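Local structure of probable aspartate aminotransferase 2 (Methanococcus jannaschii, 2Z61) at residues T227-G232 against Q260-K265; L69-K74 against K265-E270; E73-L78 against I92-G97. The protein catalyses transfer of an amino group from alanine to a furancarboxaldehyde phosphate, using pyridoxal 5'-phosphate, in the biosynthesis of methanofuran. One frame throughout, in Å; residues are numbered along the deposited sequence.

Contact 1: T227-G232 against Q260-K265; sequences TGWRIG and QYAALK
Two nitrogens of R230 grip the carbonyl oxygen of T227, in the same loop whose W229 and I231 pack against Q260, A262 and A263. R230 NH2 lies 2.6 Å from T227 O and R230 NE 2.8 Å from it. The acceptor lies within 7° of the guanidinium plane, and both bonds are bent, as expected when two donors share one acceptor. NH2 also donates to a phosphate oxygen of the pyridoxal phosphate lysine at position 222, so the grip should limit the rotation of a group that binds the cofactor phosphate. The neighbours of R230 turn to helix 257-263 instead. The six-membered ring of W229 comes obliquely onto A262, with CZ3 only 3.3 Å from A262 CB. I231 is extended (chi1 171°), which carries CD1 up to the helix backbone, 3.8 Å from Q260 CA, with A263 CB a little farther off, at 4.2 Å from I231 CD1. The aliphatic part of Q260 brushes this methyl, while its amide is taken up by I68 N, T63 OG1 and A255 O. T227-G232 closes the lysine-attachment signature of this aminotransferase family, whose arginine holds the cofactor phosphate.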
ATOM      1  N   THR A 227      -9.873  -9.643  -3.454  1.00 17.55           N
ATOM      2  CA  THR A 227      -9.823  -8.185  -3.362  1.00 19.69           C
ATOM      3  C   THR A 227      -9.319  -7.658  -2.021  1.00 17.73           C
ATOM      4  O   THR A 227      -8.394  -6.848  -1.969  1.00 19.82           O
ATOM      5  CB  THR A 227     -11.202  -7.547  -3.645  1.00 17.78           C
ATOM      6  OG1 THR A 227     -12.163  -8.041  -2.705  1.00 25.30           O
ATOM      7  CG2 THR A 227     -11.666  -7.876  -5.064  1.00 20.17           C
ATOM      8  N   GLY A 228      -9.918  -8.122  -0.931  1.00 16.43           N
ATOM      9  CA  GLY A 228      -9.509  -7.659   0.388  1.00 15.77           C
ATOM     10  C   GLY A 228      -8.157  -8.144   0.887  1.00 17.31           C
ATOM     11  O   GLY A 228      -7.596  -7.540   1.793  1.00 22.54           O
ATOM     12  N   TRP A 229      -7.631  -9.228   0.315  1.00 15.49           N
ATOM     13  CA  TRP A 229      -6.333  -9.752   0.728  1.00 16.85           C
ATOM     14  C   TRP A 229      -5.172  -8.850   0.297  1.00 19.19           C
ATOM     15  O   TRP A 229      -4.029  -9.040   0.733  1.00 18.66           O
ATOM     16  CB  TRP A 229      -6.121 -11.166   0.167  1.00 20.24           C
ATOM     17  CG  TRP A 229      -7.138 -12.198   0.614  1.00 23.63           C
ATOM     18  CD1 TRP A 229      -8.479 -12.202   0.339  1.00 22.02           C
ATOM     19  CD2 TRP A 229      -6.870 -13.431   1.306  1.00 23.63           C
ATOM     20  NE1 TRP A 229      -9.056 -13.365   0.795  1.00 23.97           N
ATOM     21  CE2 TRP A 229      -8.095 -14.137   1.393  1.00 21.20           C
ATOM     22  CE3 TRP A 229      -5.712 -14.009   1.857  1.00 21.81           C
ATOM     23  CZ2 TRP A 229      -8.198 -15.399   2.007  1.00 18.97           C
ATOM     24  CZ3 TRP A 229      -5.814 -15.267   2.470  1.00 19.82           C
ATOM     25  CH2 TRP A 229      -7.053 -15.947   2.536  1.00 18.23           C
ATOM     26  N   ARG A 230      -5.467  -7.881  -0.570  1.00 15.92           N
ATOM     27  CA  ARG A 230      -4.476  -6.912  -1.052  1.00 14.72           C
ATOM     28  C   ARG A 230      -3.158  -7.532  -1.500  1.00 17.37           C
ATOM     29  O   ARG A 230      -2.135  -7.433  -0.812  1.00 18.40           O
ATOM     30  CB  ARG A 230      -4.179  -5.865   0.035  1.00 14.69           C
ATOM     31  CG  ARG A 230      -5.397  -5.235   0.697  1.00 21.91           C
ATOM     32  CD  ARG A 230      -6.013  -4.188  -0.192  1.00 24.85           C
ATOM     33  NE  ARG A 230      -6.640  -4.829  -1.323  1.00 32.51           N
ATOM     34  CZ  ARG A 230      -6.580  -4.388  -2.567  1.00 25.71           C
ATOM     35  NH1 ARG A 230      -5.917  -3.276  -2.865  1.00 21.54           N
ATOM     36  NH2 ARG A 230      -7.165  -5.098  -3.509  1.00 23.39           N
ATOM     37  N   ILE A 231      -3.168  -8.148  -2.671  1.00 19.80           N
ATOM     38  CA  ILE A 231      -1.956  -8.751  -3.186  1.00 19.08           C
ATOM     39  C   ILE A 231      -1.981  -8.889  -4.707  1.00 19.26           C
ATOM     40  O   ILE A 231      -2.869  -9.515  -5.281  1.00 18.97           O
ATOM     41  CB  ILE A 231      -1.701 -10.125  -2.509  1.00 20.41           C
ATOM     42  CG1 ILE A 231      -0.556 -10.847  -3.228  1.00 18.64           C
ATOM     43  CG2 ILE A 231      -2.998 -10.964  -2.478  1.00 19.16           C
ATOM     44  CD1 ILE A 231      -0.115 -12.130  -2.530  1.00 21.48           C
ATOM     45  N   GLY A 232      -1.009  -8.245  -5.347  1.00 19.33           N
ATOM     46  CA  GLY A 232      -0.879  -8.289  -6.795  1.00 19.62           C
ATOM     47  C   GLY A 232       0.598  -8.454  -7.115  1.00 20.76           C
ATOM     48  O   GLY A 232       1.388  -8.784  -6.228  1.00 18.99           O
ATOM     49  N   GLN A 260       0.343 -13.785   0.934  1.00 14.76           N
ATOM     50  CA  GLN A 260       1.412 -14.406   0.161  1.00 17.46           C
ATOM     51  C   GLN A 260       1.380 -15.927   0.297  1.00 19.59           C
ATOM     52  O   GLN A 260       1.307 -16.642  -0.703  1.00 18.00           O
ATOM     53  CB  GLN A 260       2.781 -13.858   0.589  1.00 19.82           C
ATOM     54  CG  GLN A 260       3.022 -12.396   0.183  1.00 15.46           C
ATOM     55  CD  GLN A 260       4.464 -11.969   0.370  1.00 18.46           C
ATOM     56  OE1 GLN A 260       5.360 -12.471  -0.308  1.00 19.87           O
ATOM     57  NE2 GLN A 260       4.694 -11.036   1.289  1.00 18.57           N
ATOM     58  N   TYR A 261       1.412 -16.419   1.536  1.00 18.74           N
ATOM     59  CA  TYR A 261       1.380 -17.857   1.753  1.00 20.67           C
ATOM     60  C   TYR A 261       0.086 -18.483   1.273  1.00 20.90           C
ATOM     61  O   TYR A 261       0.099 -19.566   0.697  1.00 22.67           O
ATOM     62  CB  TYR A 261       1.614 -18.201   3.229  1.00 20.55           C
ATOM     63  CG  TYR A 261       3.067 -18.061   3.616  1.00 22.98           C
ATOM     64  CD1 TYR A 261       3.526 -16.938   4.303  1.00 21.78           C
ATOM     65  CD2 TYR A 261       3.999 -19.026   3.235  1.00 23.54           C
ATOM     66  CE1 TYR A 261       4.879 -16.776   4.596  1.00 25.32           C
ATOM     67  CE2 TYR A 261       5.357 -18.873   3.524  1.00 21.74           C
ATOM     68  CZ  TYR A 261       5.787 -17.748   4.201  1.00 25.10           C
ATOM     69  OH  TYR A 261       7.132 -17.579   4.447  1.00 28.18           O
ATOM     70  N   ALA A 262      -1.029 -17.796   1.488  1.00 21.98           N
ATOM     71  CA  ALA A 262      -2.324 -18.312   1.067  1.00 23.35           C
ATOM     72  C   ALA A 262      -2.419 -18.414  -0.459  1.00 25.44           C
ATOM     73  O   ALA A 262      -3.000 -19.360  -0.995  1.00 26.49           O
ATOM     74  CB  ALA A 262      -3.433 -17.415   1.602  1.00 21.32           C
ATOM     75  N   ALA A 263      -1.844 -17.441  -1.153  1.00 23.29           N
ATOM     76  CA  ALA A 263      -1.884 -17.404  -2.613  1.00 25.03           C
ATOM     77  C   ALA A 263      -1.216 -18.609  -3.280  1.00 27.44           C
ATOM     78  O   ALA A 263      -1.545 -18.948  -4.419  1.00 29.77           O
ATOM     79  CB  ALA A 263      -1.243 -16.107  -3.118  1.00 20.83           C
ATOM     80  N   LEU A 264      -0.276 -19.245  -2.583  1.00 28.16           N
ATOM     81  CA  LEU A 264       0.403 -20.413  -3.138  1.00 30.45           C
ATOM     82  C   LEU A 264      -0.627 -21.465  -3.548  1.00 30.70           C
ATOM     83  O   LEU A 264      -0.438 -22.179  -4.530  1.00 33.61           O
ATOM     84  CB  LEU A 264       1.374 -21.017  -2.117  1.00 29.60           C
ATOM     85  CG  LEU A 264       2.574 -20.159  -1.713  1.00 30.68           C
ATOM     86  CD1 LEU A 264       3.294 -20.803  -0.540  1.00 29.58           C
ATOM     87  CD2 LEU A 264       3.508 -19.997  -2.897  1.00 32.74           C
ATOM     88  N   LYS A 265      -1.729 -21.542  -2.806  1.00 30.03           N
ATOM     89  CA  LYS A 265      -2.775 -22.511  -3.112  1.00 31.55           C
ATOM     90  C   LYS A 265      -3.658 -22.135  -4.309  1.00 32.36           C
ATOM     91  O   LYS A 265      -4.530 -22.901  -4.714  1.00 29.28           O
ATOM     92  CB  LYS A 265      -3.643 -22.746  -1.871  1.00 33.41           C
ATOM     93  CG  LYS A 265      -2.926 -23.520  -0.771  1.00 32.68           C
ATOM     94  CD  LYS A 265      -2.530 -24.908  -1.266  1.00 38.00           C
ATOM     95  CE  LYS A 265      -1.622 -25.621  -0.277  1.00 42.46           C
ATOM     96  NZ  LYS A 265      -0.269 -25.005  -0.211  1.00 48.02           N
TER

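Contact 2: L69-K74 against K265-E270; sequences LELREK and KAFEKE
The ring of F267 meets helix 69-82 in two ways: the backbone of K74, at its carbonyl carbon, lies over one face, and a methyl of L71 stands at the edge, near the ring plane. K74 CB is the side-chain atom that touches, 3.7 Å from F267 CE1 and about as far from CD1. L71 CD2 approaches the same corner, 4.1 Å from CE1, the two side chains crossing at about a right angle. F267 CG is anti to its carbonyl carbon (chi1 -49°), which swings the phenyl group onto the helix. The turn around F267 links helices 257-263 and 269-295, with E268 at the N-cap of the latter, and F267 packs this connection onto helix 69-82, far away in the sequence. K74 begins by pointing at F267, but bends at chi2 and chi4 lead its ammonium group away from the ring. Its NZ stays 5.8 Å from E268 OE2 and 6.6 Å from K265 NZ; none of these charged atoms touches another, and K265 has a long, weak ion pair with E50. The contact is therefore apolar, and the charges around it probably add no more than a weak electrostatic term.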
ATOM      1  N   LEU A  69       9.969 -16.088  -2.242  1.00 27.91           N
ATOM      2  CA  LEU A  69      10.494 -16.752  -3.427  1.00 29.67           C
ATOM      3  C   LEU A  69       9.569 -17.836  -3.963  1.00 28.13           C
ATOM      4  O   LEU A  69       9.381 -17.955  -5.173  1.00 27.60           O
ATOM      5  CB  LEU A  69      11.886 -17.326  -3.109  1.00 33.03           C
ATOM      6  CG  LEU A  69      12.791 -17.816  -4.245  1.00 34.86           C
ATOM      7  CD1 LEU A  69      12.199 -19.058  -4.856  1.00 37.28           C
ATOM      8  CD2 LEU A  69      12.974 -16.711  -5.296  1.00 33.51           C
ATOM      9  N   GLU A  70       8.976 -18.618  -3.071  1.00 29.11           N
ATOM     10  CA  GLU A  70       8.084 -19.688  -3.504  1.00 31.83           C
ATOM     11  C   GLU A  70       6.941 -19.165  -4.367  1.00 32.02           C
ATOM     12  O   GLU A  70       6.567 -19.799  -5.354  1.00 32.09           O
ATOM     13  CB  GLU A  70       7.496 -20.434  -2.301  1.00 37.42           C
ATOM     14  CG  GLU A  70       8.523 -21.054  -1.365  1.00 46.38           C
ATOM     15  CD  GLU A  70       9.453 -20.024  -0.737  1.00 50.43           C
ATOM     16  OE1 GLU A  70       8.951 -19.074  -0.098  1.00 50.84           O
ATOM     17  OE2 GLU A  70      10.687 -20.170  -0.879  1.00 54.31           O
ATOM     18  N   LEU A  71       6.379 -18.016  -3.992  1.00 29.15           N
ATOM     19  CA  LEU A  71       5.269 -17.441  -4.751  1.00 26.74           C
ATOM     20  C   LEU A  71       5.750 -17.011  -6.136  1.00 24.43           C
ATOM     21  O   LEU A  71       5.157 -17.369  -7.148  1.00 24.65           O
ATOM     22  CB  LEU A  71       4.687 -16.225  -4.028  1.00 24.04           C
ATOM     23  CG  LEU A  71       3.170 -16.002  -4.077  1.00 28.11           C
ATOM     24  CD1 LEU A  71       2.897 -14.510  -3.972  1.00 25.63           C
ATOM     25  CD2 LEU A  71       2.563 -16.565  -5.349  1.00 24.30           C
ATOM     26  N   ARG A  72       6.819 -16.228  -6.167  1.00 23.30           N
ATOM     27  CA  ARG A  72       7.365 -15.756  -7.427  1.00 27.49           C
ATOM     28  C   ARG A  72       7.696 -16.920  -8.367  1.00 27.76           C
ATOM     29  O   ARG A  72       7.555 -16.802  -9.582  1.00 29.54           O
ATOM     30  CB  ARG A  72       8.595 -14.877  -7.167  1.00 26.30           C
ATOM     31  CG  ARG A  72       8.250 -13.587  -6.425  1.00 24.54           C
ATOM     32  CD  ARG A  72       9.454 -12.653  -6.261  1.00 24.23           C
ATOM     33  NE  ARG A  72      10.302 -13.020  -5.129  1.00 25.81           N
ATOM     34  CZ  ARG A  72      11.604 -13.272  -5.226  1.00 28.61           C
ATOM     35  NH1 ARG A  72      12.206 -13.205  -6.403  1.00 24.21           N
ATOM     36  NH2 ARG A  72      12.308 -13.572  -4.143  1.00 29.18           N
ATOM     37  N   GLU A  73       8.116 -18.050  -7.807  1.00 28.53           N
ATOM     38  CA  GLU A  73       8.425 -19.203  -8.643  1.00 30.59           C
ATOM     39  C   GLU A  73       7.153 -19.753  -9.273  1.00 31.23           C
ATOM     40  O   GLU A  73       7.129 -20.046 -10.466  1.00 31.83           O
ATOM     41  CB  GLU A  73       9.126 -20.294  -7.836  1.00 31.31           C
ATOM     42  CG  GLU A  73      10.510 -19.888  -7.361  1.00 38.23           C
ATOM     43  CD  GLU A  73      11.217 -21.003  -6.616  1.00 41.75           C
ATOM     44  OE1 GLU A  73      10.573 -21.649  -5.761  1.00 47.59           O
ATOM     45  OE2 GLU A  73      12.419 -21.220  -6.873  1.00 42.37           O
ATOM     46  N   LYS A  74       6.093 -19.881  -8.480  1.00 30.67           N
ATOM     47  CA  LYS A  74       4.826 -20.379  -9.001  1.00 31.19           C
ATOM     48  C   LYS A  74       4.277 -19.479 -10.116  1.00 31.59           C
ATOM     49  O   LYS A  74       3.791 -19.972 -11.135  1.00 32.07           O
ATOM     50  CB  LYS A  74       3.798 -20.489  -7.874  1.00 32.25           C
ATOM     51  CG  LYS A  74       4.062 -21.630  -6.903  1.00 39.03           C
ATOM     52  CD  LYS A  74       3.869 -22.985  -7.563  1.00 45.58           C
ATOM     53  CE  LYS A  74       4.388 -24.111  -6.677  1.00 50.50           C
ATOM     54  NZ  LYS A  74       3.849 -24.043  -5.285  1.00 55.17           N
ATOM     55  N   LYS A 265      -1.729 -21.542  -2.806  1.00 30.03           N
ATOM     56  CA  LYS A 265      -2.775 -22.511  -3.112  1.00 31.55           C
ATOM     57  C   LYS A 265      -3.658 -22.135  -4.309  1.00 32.36           C
ATOM     58  O   LYS A 265      -4.530 -22.901  -4.714  1.00 29.28           O
ATOM     59  CB  LYS A 265      -3.643 -22.746  -1.871  1.00 33.41           C
ATOM     60  CG  LYS A 265      -2.926 -23.520  -0.771  1.00 32.68           C
ATOM     61  CD  LYS A 265      -2.530 -24.908  -1.266  1.00 38.00           C
ATOM     62  CE  LYS A 265      -1.622 -25.621  -0.277  1.00 42.46           C
ATOM     63  NZ  LYS A 265      -0.269 -25.005  -0.211  1.00 48.02           N
ATOM     64  N   ALA A 266      -3.422 -20.964  -4.887  1.00 32.41           N
ATOM     65  CA  ALA A 266      -4.219 -20.532  -6.027  1.00 33.95           C
ATOM     66  C   ALA A 266      -3.904 -21.359  -7.273  1.00 33.68           C
ATOM     67  O   ALA A 266      -4.703 -21.416  -8.200  1.00 33.34           O
ATOM     68  CB  ALA A 266      -3.972 -19.054  -6.310  1.00 33.36           C
ATOM     69  N   PHE A 267      -2.743 -22.005  -7.282  1.00 35.00           N
ATOM     70  CA  PHE A 267      -2.328 -22.803  -8.429  1.00 37.62           C
ATOM     71  C   PHE A 267      -2.569 -24.292  -8.228  1.00 39.80           C
ATOM     72  O   PHE A 267      -1.945 -25.122  -8.879  1.00 41.29           O
ATOM     73  CB  PHE A 267      -0.846 -22.562  -8.723  1.00 35.39           C
ATOM     74  CG  PHE A 267      -0.472 -21.108  -8.779  1.00 37.13           C
ATOM     75  CD1 PHE A 267       0.091 -20.477  -7.674  1.00 35.17           C
ATOM     76  CD2 PHE A 267      -0.710 -20.359  -9.930  1.00 36.33           C
ATOM     77  CE1 PHE A 267       0.413 -19.122  -7.709  1.00 34.43           C
ATOM     78  CE2 PHE A 267      -0.393 -19.003  -9.976  1.00 36.70           C
ATOM     79  CZ  PHE A 267       0.171 -18.382  -8.861  1.00 35.12           C
ATOM     80  N   GLU A 268      -3.482 -24.621  -7.323  1.00 41.51           N
ATOM     81  CA  GLU A 268      -3.812 -26.005  -7.029  1.00 41.60           C
ATOM     82  C   GLU A 268      -4.957 -26.461  -7.929  1.00 39.82           C
ATOM     83  O   GLU A 268      -5.775 -25.646  -8.370  1.00 36.54           O
ATOM     84  CB  GLU A 268      -4.231 -26.134  -5.565  1.00 47.68           C
ATOM     85  CG  GLU A 268      -3.631 -27.324  -4.834  1.00 54.65           C
ATOM     86  CD  GLU A 268      -2.128 -27.204  -4.660  1.00 58.74           C
ATOM     87  OE1 GLU A 268      -1.529 -28.091  -4.014  1.00 61.60           O
ATOM     88  OE2 GLU A 268      -1.545 -26.223  -5.169  1.00 61.61           O
ATOM     89  N   LYS A 269      -5.007 -27.763  -8.200  1.00 37.94           N
ATOM     90  CA  LYS A 269      -6.055 -28.336  -9.038  1.00 37.62           C
ATOM     91  C   LYS A 269      -7.423 -27.970  -8.490  1.00 35.05           C
ATOM     92  O   LYS A 269      -8.283 -27.491  -9.221  1.00 36.02           O
ATOM     93  CB  LYS A 269      -5.938 -29.860  -9.079  1.00 43.55           C
ATOM     94  CG  LYS A 269      -4.644 -30.393  -9.669  1.00 51.28           C
ATOM     95  CD  LYS A 269      -4.518 -30.086 -11.152  1.00 55.99           C
ATOM     96  CE  LYS A 269      -3.249 -30.713 -11.720  1.00 60.67           C
ATOM     97  NZ  LYS A 269      -3.067 -30.415 -13.168  1.00 63.42           N
ATOM     98  N   GLU A 270      -7.634 -28.203  -7.201  1.00 34.45           N
ATOM     99  CA  GLU A 270      -8.917 -27.882  -6.599  1.00 36.50           C
ATOM    100  C   GLU A 270      -9.314 -26.420  -6.816  1.00 36.25           C
ATOM    101  O   GLU A 270     -10.466 -26.130  -7.136  1.00 35.50           O
ATOM    102  CB  GLU A 270      -8.899 -28.191  -5.099  1.00 39.12           C
ATOM    103  CG  GLU A 270     -10.114 -27.635  -4.359  1.00 43.70           C
ATOM    104  CD  GLU A 270     -11.435 -28.161  -4.905  1.00 48.93           C
ATOM    105  OE1 GLU A 270     -12.491 -27.582  -4.574  1.00 53.42           O
ATOM    106  OE2 GLU A 270     -11.419 -29.160  -5.657  1.00 51.77           O
TER

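Contact 3: E73-L78 against I92-G97; sequences EKISEL and IIITGG
I75 and I92 both hold CG1 anti to the carbonyl carbon, and with an extended second torsion each sends CD1 well out from its backbone. I92 CD1 reaches over the helix surface to I75 CG2, 3.7 Å away, and lies 4.0 Å from S76 N. I94 starts the same way but folds back at chi2 (-52°), a bend that places its CD1 beside I75 CD1 at 4.0 Å. I75 thus offers one branch to each strand residue, its side chain crossing both obliquely. The short axes of helix 73-78 and strand 92-95 run 9.7 Å apart at 121°; I92 points at the helix and I94 reaches it with its CD1, whereas I93 packs against helix 238-251. Strand 92-95 is an outermost strand of the mixed seven-stranded sheet of the large domain in fold-type-I pyridoxal phosphate enzymes, pairing antiparallel with strand 232-235, so helix 69-82 covers one face at that margin. S76 turns its hydroxyl from the strand to the carbonyl of I87. Past the strand the chain makes an inverse gamma turn centred on G96, and T95 OG1 donates to G97 O at 2.7 Å, arriving 42° out of the carbonyl plane. At the backbone angles of G97, the N-cap of helix 98-109, a CB would collide with the carbonyl oxygen of G96.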
ATOM      1  N   GLU A  73       8.116 -18.050  -7.807  1.00 28.53           N
ATOM      2  CA  GLU A  73       8.425 -19.203  -8.643  1.00 30.59           C
ATOM      3  C   GLU A  73       7.153 -19.753  -9.273  1.00 31.23           C
ATOM      4  O   GLU A  73       7.129 -20.046 -10.466  1.00 31.83           O
ATOM      5  CB  GLU A  73       9.126 -20.294  -7.836  1.00 31.31           C
ATOM      6  CG  GLU A  73      10.510 -19.888  -7.361  1.00 38.23           C
ATOM      7  CD  GLU A  73      11.217 -21.003  -6.616  1.00 41.75           C
ATOM      8  OE1 GLU A  73      10.573 -21.649  -5.761  1.00 47.59           O
ATOM      9  OE2 GLU A  73      12.419 -21.220  -6.873  1.00 42.37           O
ATOM     10  N   LYS A  74       6.093 -19.881  -8.480  1.00 30.67           N
ATOM     11  CA  LYS A  74       4.826 -20.379  -9.001  1.00 31.19           C
ATOM     12  C   LYS A  74       4.277 -19.479 -10.116  1.00 31.59           C
ATOM     13  O   LYS A  74       3.791 -19.972 -11.135  1.00 32.07           O
ATOM     14  CB  LYS A  74       3.798 -20.489  -7.874  1.00 32.25           C
ATOM     15  CG  LYS A  74       4.062 -21.630  -6.903  1.00 39.03           C
ATOM     16  CD  LYS A  74       3.869 -22.985  -7.563  1.00 45.58           C
ATOM     17  CE  LYS A  74       4.388 -24.111  -6.677  1.00 50.50           C
ATOM     18  NZ  LYS A  74       3.849 -24.043  -5.285  1.00 55.17           N
ATOM     19  N   ILE A  75       4.349 -18.165  -9.930  1.00 29.17           N
ATOM     20  CA  ILE A  75       3.848 -17.243 -10.947  1.00 27.31           C
ATOM     21  C   ILE A  75       4.691 -17.389 -12.210  1.00 29.27           C
ATOM     22  O   ILE A  75       4.174 -17.373 -13.327  1.00 30.45           O
ATOM     23  CB  ILE A  75       3.904 -15.781 -10.457  1.00 25.18           C
ATOM     24  CG1 ILE A  75       2.863 -15.575  -9.348  1.00 25.95           C
ATOM     25  CG2 ILE A  75       3.657 -14.824 -11.631  1.00 25.51           C
ATOM     26  CD1 ILE A  75       2.969 -14.235  -8.626  1.00 21.99           C
ATOM     27  N   SER A  76       5.996 -17.526 -12.007  1.00 31.95           N
ATOM     28  CA  SER A  76       6.947 -17.709 -13.086  1.00 36.00           C
ATOM     29  C   SER A  76       6.560 -18.965 -13.877  1.00 37.53           C
ATOM     30  O   SER A  76       6.460 -18.929 -15.101  1.00 37.40           O
ATOM     31  CB  SER A  76       8.353 -17.856 -12.500  1.00 37.44           C
ATOM     32  OG  SER A  76       9.284 -18.249 -13.487  1.00 39.99           O
ATOM     33  N   GLU A  77       6.325 -20.068 -13.171  1.00 38.95           N
ATOM     34  CA  GLU A  77       5.944 -21.314 -13.827  1.00 41.01           C
ATOM     35  C   GLU A  77       4.611 -21.148 -14.552  1.00 41.14           C
ATOM     36  O   GLU A  77       4.393 -21.744 -15.608  1.00 43.14           O
ATOM     37  CB  GLU A  77       5.835 -22.452 -12.807  1.00 43.76           C
ATOM     38  CG  GLU A  77       7.108 -22.692 -12.010  1.00 52.47           C
ATOM     39  CD  GLU A  77       6.989 -23.848 -11.025  1.00 58.42           C
ATOM     40  OE1 GLU A  77       5.966 -23.924 -10.309  1.00 61.74           O
ATOM     41  OE2 GLU A  77       7.924 -24.677 -10.962  1.00 59.61           O
ATOM     42  N   LEU A  78       3.724 -20.336 -13.984  1.00 38.63           N
ATOM     43  CA  LEU A  78       2.413 -20.091 -14.584  1.00 36.69           C
ATOM     44  C   LEU A  78       2.546 -19.493 -15.987  1.00 36.48           C
ATOM     45  O   LEU A  78       1.865 -19.925 -16.923  1.00 34.45           O
ATOM     46  CB  LEU A  78       1.605 -19.145 -13.685  1.00 36.79           C
ATOM     47  CG  LEU A  78       0.204 -18.646 -14.077  1.00 38.62           C
ATOM     48  CD1 LEU A  78       0.291 -17.668 -15.222  1.00 36.54           C
ATOM     49  CD2 LEU A  78      -0.686 -19.823 -14.433  1.00 38.38           C
ATOM     50  N   ILE A  92       9.996 -10.515 -10.869  1.00 28.24           N
ATOM     51  CA  ILE A  92       8.666 -10.383 -10.295  1.00 28.21           C
ATOM     52  C   ILE A  92       8.695  -9.792  -8.887  1.00 30.19           C
ATOM     53  O   ILE A  92       9.566 -10.121  -8.087  1.00 32.94           O
ATOM     54  CB  ILE A  92       7.983 -11.774 -10.216  1.00 24.94           C
ATOM     55  CG1 ILE A  92       8.107 -12.490 -11.563  1.00 25.09           C
ATOM     56  CG2 ILE A  92       6.524 -11.630  -9.793  1.00 26.01           C
ATOM     57  CD1 ILE A  92       7.205 -13.708 -11.709  1.00 20.80           C
ATOM     58  N   ILE A  93       7.752  -8.904  -8.592  1.00 28.90           N
ATOM     59  CA  ILE A  93       7.652  -8.340  -7.251  1.00 28.14           C
ATOM     60  C   ILE A  93       6.209  -8.452  -6.775  1.00 23.49           C
ATOM     61  O   ILE A  93       5.269  -8.137  -7.514  1.00 23.23           O
ATOM     62  CB  ILE A  93       8.071  -6.865  -7.182  1.00 27.08           C
ATOM     63  CG1 ILE A  93       9.565  -6.728  -7.469  1.00 34.18           C
ATOM     64  CG2 ILE A  93       7.795  -6.318  -5.791  1.00 27.41           C
ATOM     65  CD1 ILE A  93      10.112  -5.338  -7.177  1.00 38.51           C
ATOM     66  N   ILE A  94       6.035  -8.926  -5.546  1.00 19.38           N
ATOM     67  CA  ILE A  94       4.703  -9.067  -4.968  1.00 19.46           C
ATOM     68  C   ILE A  94       4.350  -7.725  -4.315  1.00 18.49           C
ATOM     69  O   ILE A  94       5.062  -7.248  -3.427  1.00 18.05           O
ATOM     70  CB  ILE A  94       4.678 -10.185  -3.896  1.00 19.58           C
ATOM     71  CG1 ILE A  94       5.232 -11.488  -4.479  1.00 16.88           C
ATOM     72  CG2 ILE A  94       3.262 -10.395  -3.397  1.00 18.84           C
ATOM     73  CD1 ILE A  94       4.589 -11.929  -5.800  1.00 16.26           C
ATOM     74  N   THR A  95       3.261  -7.115  -4.759  1.00 18.13           N
ATOM     75  CA  THR A  95       2.844  -5.810  -4.235  1.00 19.26           C
ATOM     76  C   THR A  95       1.596  -5.923  -3.362  1.00 18.28           C
ATOM     77  O   THR A  95       0.961  -6.976  -3.296  1.00 18.64           O
ATOM     78  CB  THR A  95       2.527  -4.820  -5.387  1.00 20.28           C
ATOM     79  OG1 THR A  95       1.549  -5.399  -6.263  1.00 21.51           O
ATOM     80  CG2 THR A  95       3.771  -4.513  -6.191  1.00 21.02           C
ATOM     81  N   GLY A  96       1.241  -4.825  -2.704  1.00 20.43           N
ATOM     82  CA  GLY A  96       0.054  -4.823  -1.865  1.00 21.59           C
ATOM     83  C   GLY A  96      -1.138  -4.457  -2.719  1.00 23.95           C
ATOM     84  O   GLY A  96      -1.741  -3.402  -2.542  1.00 27.83           O
ATOM     85  N   GLY A  97      -1.477  -5.336  -3.656  1.00 24.25           N
ATOM     86  CA  GLY A  97      -2.580  -5.073  -4.559  1.00 23.18           C
ATOM     87  C   GLY A  97      -2.072  -4.590  -5.909  1.00 25.84           C
ATOM     88  O   GLY A  97      -0.904  -4.218  -6.050  1.00 23.04           O
TER

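How the contacts relate
Contacts 2 and 3 share E73 and K74, and contacts 1 and 2 share K265; the centres lie 9 to 10 Å apart. L71 is the meeting point of all three: its CD1 is 3.6 Å from I94 CD1 of contact 3 and 4.1 Å from I231 CD1 of contact 1. F267 extends contact 2 into contact 3, its CZ 3.9 Å from I75 CG1. Contacts 1 and 3 meet through the sheet, where G232 O and T95 N, 2.9 Å apart, probably form a hydrogen bond. R230 of contact 1 holds the cofactor phosphate. Contact 2 is the partly buried one, its centre about 22 Å from that of the chain, against about 16 and 17 Å for contacts 1 and 3.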